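Local coordinates for protein inulin fructotransferase (PDB 2INV) that converts inulin by intramolecular fructosyl transfer, releasing difructose anhydride from the chain end as a lyase built on a right-handed parallel beta-helix, at residues I257-N270 / L280-N294. Sequence-based numbering, arbitrary orientation.
Sequences IEFTGCNRCSVTSN and LRLLNGCKENLITAN
Val267 O is gripped by two donors of the neighbouring coil, Thr292 N and Asn294 ND2, which reach it from opposite faces of its carbonyl plane. The hydrogen bond from the side-chain amide is the straighter, Asn294 ND2 lying 2.7 Å from Val267 O with an N-H...O angle of 177°. These are successive coils of the right-handed parallel beta-helix: strand 258-260 runs beside 280-283, and 266-268 beside 290-292, with Phe259, Val267, Leu282 and Ile291 turned into the core. The other end of the Asn294 amide, OD1, takes both Asn270 N at 3.0 Å and Asn270 ND2, so one side-chain oxygen receives both the backbone and the side-chain N-H of the asparagine one coil earlier. Their arrangement continues along the helix, where Asn270 OD1 accepts from Asn247 N and Asn332 OD1 from Asn294 N. A leucine in place of Asn294 would probably leave Asn270 N without its acceptor and Val267 O with one donor fewer. In the turn before strand 290-292, Asn289 OD1 meets Cys265 N at 2.6 Å; CG lies beside its own backbone N (chi1 -56°), and the amide turns back to the preceding coil. Inside, Leu282 runs alongside Phe259, its CD1 3.7 Å from Phe259 CD2, while Ile291 CD1 lies against Val267 CB. Beside the second subunit, where Arg264 meets its His295, Glu288 OE1 lies in the guanidinium plane of Arg264 and binds NE at 3.0 Å, although the arginine comes from above the carboxylate plane; Glu240 holds Arg264 NH1. Thr260 OG1 closes the other turn, donating in the carbonyl plane to a lone pair of Asn284 OD1, 2.8 Å away.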
loop_
_atom_site.group_PDB
_atom_site.type_symbol
_atom_site.label_atom_id
_atom_site.label_comp_id
_atom_site.label_asym_id
_atom_site.label_seq_id
_atom_site.Cartn_x
_atom_site.Cartn_y
_atom_site.Cartn_z
ATOM N N ILE A 257 -11.029 6.119 -13.664
ATOM C CA ILE A 257 -11.244 4.714 -13.371
ATOM C C ILE A 257 -12.409 4.275 -14.222
ATOM O O ILE A 257 -13.515 4.809 -14.118
ATOM C CB ILE A 257 -11.540 4.467 -11.890
ATOM C CG1 ILE A 257 -10.286 4.766 -11.070
ATOM C CG2 ILE A 257 -11.980 3.017 -11.681
ATOM C CD1 ILE A 257 -10.486 4.683 -9.582
ATOM N N GLU A 258 -12.150 3.291 -15.071
ATOM C CA GLU A 258 -13.165 2.836 -15.994
ATOM C C GLU A 258 -13.250 1.324 -16.088
ATOM O O GLU A 258 -12.349 0.660 -16.612
ATOM C CB GLU A 258 -12.873 3.443 -17.365
ATOM C CG GLU A 258 -13.991 3.352 -18.349
ATOM C CD GLU A 258 -13.600 3.976 -19.665
ATOM O OE1 GLU A 258 -13.040 5.098 -19.635
ATOM O OE2 GLU A 258 -13.848 3.365 -20.732
ATOM N N PHE A 259 -14.357 0.791 -15.585
ATOM C CA PHE A 259 -14.616 -0.641 -15.592
ATOM C C PHE A 259 -15.692 -0.978 -16.617
ATOM O O PHE A 259 -16.717 -0.309 -16.668
ATOM C CB PHE A 259 -15.192 -1.104 -14.247
ATOM C CG PHE A 259 -14.240 -1.057 -13.086
ATOM C CD1 PHE A 259 -12.889 -0.794 -13.260
ATOM C CD2 PHE A 259 -14.709 -1.341 -11.798
ATOM C CE1 PHE A 259 -12.014 -0.819 -12.165
ATOM C CE2 PHE A 259 -13.850 -1.368 -10.716
ATOM C CZ PHE A 259 -12.499 -1.107 -10.898
ATOM N N THR A 260 -15.472 -1.978 -17.456
ATOM C CA THR A 260 -16.558 -2.378 -18.324
ATOM C C THR A 260 -16.842 -3.829 -17.998
ATOM O O THR A 260 -15.978 -4.694 -18.124
ATOM C CB THR A 260 -16.299 -2.211 -19.848
ATOM O OG1 THR A 260 -17.357 -2.868 -20.567
ATOM C CG2 THR A 260 -14.967 -2.792 -20.255
ATOM N N GLY A 261 -18.062 -4.065 -17.533
ATOM C CA GLY A 261 -18.493 -5.404 -17.188
ATOM C C GLY A 261 -17.681 -6.106 -16.114
ATOM O O GLY A 261 -17.513 -7.322 -16.178
ATOM N N CYS A 262 -17.145 -5.370 -15.147
ATOM C CA CYS A 262 -16.387 -6.017 -14.086
ATOM C C CYS A 262 -17.384 -6.321 -12.976
ATOM O O CYS A 262 -18.376 -5.603 -12.818
ATOM C CB CYS A 262 -15.277 -5.097 -13.572
ATOM S SG CYS A 262 -14.159 -4.508 -14.858
ATOM N N ASN A 263 -17.136 -7.379 -12.211
ATOM C CA ASN A 263 -18.052 -7.731 -11.132
ATOM C C ASN A 263 -17.303 -7.938 -9.825
ATOM O O ASN A 263 -16.172 -8.414 -9.812
ATOM C CB ASN A 263 -18.822 -9.011 -11.474
ATOM C CG ASN A 263 -19.633 -8.881 -12.743
ATOM O OD1 ASN A 263 -20.399 -7.931 -12.916
ATOM N ND2 ASN A 263 -19.471 -9.841 -13.644
ATOM N N ARG A 264 -17.953 -7.583 -8.725
ATOM C CA ARG A 264 -17.373 -7.736 -7.400
ATOM C C ARG A 264 -15.979 -7.145 -7.236
ATOM O O ARG A 264 -15.106 -7.770 -6.628
ATOM C CB ARG A 264 -17.303 -9.212 -7.018
ATOM C CG ARG A 264 -18.627 -9.908 -6.955
ATOM C CD ARG A 264 -18.696 -10.989 -8.009
ATOM N NE ARG A 264 -20.081 -11.244 -8.374
ATOM C CZ ARG A 264 -20.473 -11.826 -9.499
ATOM N NH1 ARG A 264 -19.582 -12.226 -10.385
ATOM N NH2 ARG A 264 -21.765 -11.981 -9.746
ATOM N N CYS A 265 -15.751 -5.955 -7.774
ATOM C CA CYS A 265 -14.440 -5.336 -7.627
ATOM C C CYS A 265 -14.569 -4.271 -6.557
ATOM O O CYS A 265 -15.685 -4.004 -6.082
ATOM C CB CYS A 265 -13.976 -4.711 -8.946
ATOM S SG CYS A 265 -13.773 -5.901 -10.289
ATOM N N SER A 266 -13.449 -3.661 -6.175
ATOM C CA SER A 266 -13.503 -2.637 -5.143
ATOM C C SER A 266 -12.567 -1.471 -5.412
ATOM O O SER A 266 -11.373 -1.662 -5.677
ATOM C CB SER A 266 -13.176 -3.250 -3.777
ATOM O OG SER A 266 -13.090 -2.252 -2.781
ATOM N N VAL A 267 -13.122 -0.264 -5.341
ATOM C CA VAL A 267 -12.348 0.948 -5.548
ATOM C C VAL A 267 -12.505 1.752 -4.262
ATOM O O VAL A 267 -13.505 2.450 -4.060
ATOM C CB VAL A 267 -12.877 1.724 -6.763
ATOM C CG1 VAL A 267 -12.112 3.018 -6.944
ATOM C CG2 VAL A 267 -12.738 0.858 -8.012
ATOM N N THR A 268 -11.493 1.645 -3.405
ATOM C CA THR A 268 -11.506 2.275 -2.097
ATOM C C THR A 268 -10.222 2.999 -1.699
ATOM O O THR A 268 -9.126 2.612 -2.104
ATOM C CB THR A 268 -11.761 1.199 -1.031
ATOM O OG1 THR A 268 -12.864 0.377 -1.433
ATOM C CG2 THR A 268 -12.036 1.839 0.317
ATOM N N SER A 269 -10.374 4.043 -0.887
ATOM C CA SER A 269 -9.231 4.797 -0.375
ATOM C C SER A 269 -8.343 5.375 -1.475
ATOM O O SER A 269 -7.127 5.205 -1.455
ATOM C CB SER A 269 -8.391 3.888 0.526
ATOM O OG SER A 269 -9.187 3.329 1.553
ATOM N N ASN A 270 -8.952 6.063 -2.434
ATOM C CA ASN A 270 -8.207 6.662 -3.531
ATOM C C ASN A 270 -8.442 8.158 -3.618
ATOM O O ASN A 270 -9.423 8.680 -3.095
ATOM C CB ASN A 270 -8.608 6.027 -4.870
ATOM C CG ASN A 270 -8.260 4.557 -4.948
ATOM O OD1 ASN A 270 -7.094 4.182 -5.095
ATOM N ND2 ASN A 270 -9.277 3.711 -4.849
ATOM N N LEU A 280 -15.101 8.470 -12.910
ATOM C CA LEU A 280 -15.255 7.109 -12.409
ATOM C C LEU A 280 -16.415 6.492 -13.190
ATOM O O LEU A 280 -17.569 6.884 -13.005
ATOM C CB LEU A 280 -15.602 7.144 -10.914
ATOM C CG LEU A 280 -15.028 5.731 -10.251
ATOM C CD1 LEU A 280 -14.830 6.018 -8.779
ATOM C CD2 LEU A 280 -16.018 4.682 -10.608
ATOM N N ARG A 281 -16.122 5.522 -14.051
ATOM C CA ARG A 281 -17.170 4.906 -14.864
ATOM C C ARG A 281 -17.391 3.404 -14.701
ATOM O O ARG A 281 -16.457 2.606 -14.760
ATOM C CB ARG A 281 -16.919 5.200 -16.341
ATOM C CG ARG A 281 -16.806 6.677 -16.677
ATOM C CD ARG A 281 -16.714 6.871 -18.183
ATOM N NE ARG A 281 -15.990 8.088 -18.539
ATOM C CZ ARG A 281 -15.780 8.492 -19.788
ATOM N NH1 ARG A 281 -16.242 7.773 -20.802
ATOM N NH2 ARG A 281 -15.111 9.613 -20.027
ATOM N N LEU A 282 -18.650 3.034 -14.499
ATOM C CA LEU A 282 -19.053 1.636 -14.376
ATOM C C LEU A 282 -20.017 1.418 -15.532
ATOM O O LEU A 282 -21.200 1.752 -15.479
ATOM C CB LEU A 282 -19.724 1.358 -13.029
ATOM C CG LEU A 282 -18.872 0.441 -12.141
ATOM C CD1 LEU A 282 -17.514 1.069 -11.886
ATOM C CD2 LEU A 282 -19.591 0.171 -10.828
ATOM N N LEU A 283 -19.460 0.865 -16.600
ATOM C CA LEU A 283 -20.164 0.628 -17.853
ATOM C C LEU A 283 -20.466 -0.812 -18.219
ATOM O O LEU A 283 -19.896 -1.754 -17.677
ATOM C CB LEU A 283 -19.342 1.227 -18.992
ATOM C CG LEU A 283 -18.744 2.601 -18.693
ATOM C CD1 LEU A 283 -17.725 2.985 -19.750
ATOM C CD2 LEU A 283 -19.874 3.603 -18.623
ATOM N N ASN A 284 -21.382 -0.948 -19.167
ATOM C CA ASN A 284 -21.783 -2.230 -19.706
ATOM C C ASN A 284 -22.016 -3.290 -18.635
ATOM O O ASN A 284 -21.342 -4.320 -18.590
ATOM C CB ASN A 284 -20.712 -2.661 -20.704
ATOM C CG ASN A 284 -20.351 -1.540 -21.664
ATOM O OD1 ASN A 284 -19.192 -1.386 -22.059
ATOM N ND2 ASN A 284 -21.343 -0.730 -22.018
ATOM N N GLY A 285 -22.962 -2.988 -17.754
ATOM C CA GLY A 285 -23.339 -3.891 -16.688
ATOM C C GLY A 285 -22.294 -4.359 -15.694
ATOM O O GLY A 285 -21.895 -5.523 -15.722
ATOM N N CYS A 286 -21.858 -3.479 -14.801
ATOM C CA CYS A 286 -20.902 -3.884 -13.778
ATOM C C CYS A 286 -21.784 -4.239 -12.593
ATOM O O CYS A 286 -22.682 -3.471 -12.233
ATOM C CB CYS A 286 -19.952 -2.736 -13.420
ATOM S SG CYS A 286 -18.765 -2.325 -14.717
ATOM N N LYS A 287 -21.538 -5.395 -11.984
ATOM C CA LYS A 287 -22.362 -5.830 -10.861
ATOM C C LYS A 287 -21.615 -5.996 -9.543
ATOM O O LYS A 287 -20.461 -6.423 -9.509
ATOM C CB LYS A 287 -23.037 -7.174 -11.183
ATOM C CG LYS A 287 -23.950 -7.180 -12.402
ATOM C CD LYS A 287 -24.698 -8.516 -12.519
ATOM C CE LYS A 287 -23.778 -9.700 -12.692
ATOM N NZ LYS A 287 -23.048 -9.700 -13.991
ATOM N N GLU A 288 -22.299 -5.649 -8.459
ATOM C CA GLU A 288 -21.785 -5.817 -7.105
ATOM C C GLU A 288 -20.409 -5.244 -6.752
ATOM O O GLU A 288 -19.603 -5.903 -6.096
ATOM C CB GLU A 288 -21.841 -7.315 -6.776
ATOM C CG GLU A 288 -23.251 -7.875 -6.935
ATOM C CD GLU A 288 -23.299 -9.338 -7.355
ATOM O OE1 GLU A 288 -22.423 -10.116 -6.925
ATOM O OE2 GLU A 288 -24.222 -9.710 -8.112
ATOM N N ASN A 289 -20.150 -4.009 -7.164
ATOM C CA ASN A 289 -18.869 -3.377 -6.883
ATOM C C ASN A 289 -18.957 -2.355 -5.761
ATOM O O ASN A 289 -19.994 -1.713 -5.555
ATOM C CB ASN A 289 -18.327 -2.716 -8.148
ATOM C CG ASN A 289 -18.217 -3.691 -9.299
ATOM O OD1 ASN A 289 -17.302 -4.512 -9.348
ATOM N ND2 ASN A 289 -19.167 -3.621 -10.224
ATOM N N LEU A 290 -17.852 -2.229 -5.034
ATOM C CA LEU A 290 -17.754 -1.308 -3.918
ATOM C C LEU A 290 -16.882 -0.105 -4.258
ATOM O O LEU A 290 -15.694 -0.250 -4.566
ATOM C CB LEU A 290 -17.185 -2.048 -2.711
ATOM C CG LEU A 290 -16.925 -1.277 -1.417
ATOM C CD1 LEU A 290 -18.228 -0.752 -0.841
ATOM C CD2 LEU A 290 -16.232 -2.201 -0.424
ATOM N N ILE A 291 -17.496 1.075 -4.222
ATOM C CA ILE A 291 -16.806 2.330 -4.506
ATOM C C ILE A 291 -17.002 3.121 -3.228
ATOM O O ILE A 291 -18.054 3.723 -3.021
ATOM C CB ILE A 291 -17.468 3.074 -5.663
ATOM C CG1 ILE A 291 -17.743 2.091 -6.804
ATOM C CG2 ILE A 291 -16.568 4.210 -6.133
ATOM C CD1 ILE A 291 -16.507 1.560 -7.457
ATOM N N THR A 292 -15.987 3.136 -2.376
ATOM C CA THR A 292 -16.128 3.817 -1.106
ATOM C C THR A 292 -14.848 4.454 -0.592
ATOM O O THR A 292 -13.749 4.084 -1.007
ATOM C CB THR A 292 -16.651 2.808 -0.069
ATOM O OG1 THR A 292 -17.081 3.488 1.112
ATOM C CG2 THR A 292 -15.556 1.805 0.291
ATOM N N ALA A 293 -15.006 5.408 0.323
ATOM C CA ALA A 293 -13.871 6.097 0.931
ATOM C C ALA A 293 -12.917 6.740 -0.078
ATOM O O ALA A 293 -11.698 6.731 0.121
ATOM C CB ALA A 293 -13.102 5.127 1.816
ATOM N N ASN A 294 -13.466 7.314 -1.144
ATOM C CA ASN A 294 -12.647 7.960 -2.168
ATOM C C ASN A 294 -12.907 9.460 -2.191
ATOM O O ASN A 294 -14.020 9.911 -1.911
ATOM C CB ASN A 294 -12.983 7.416 -3.561
ATOM C CG ASN A 294 -12.705 5.936 -3.698
ATOM O OD1 ASN A 294 -11.551 5.503 -3.735
ATOM N ND2 ASN A 294 -13.770 5.146 -3.760
HETATM O O HOH W 1 -21.154 -8.038 -15.580
HETATM O O HOH W 2 -24.653 -12.274 -8.910
HETATM O O HOH W 3 -9.465 8.486 -0.290
#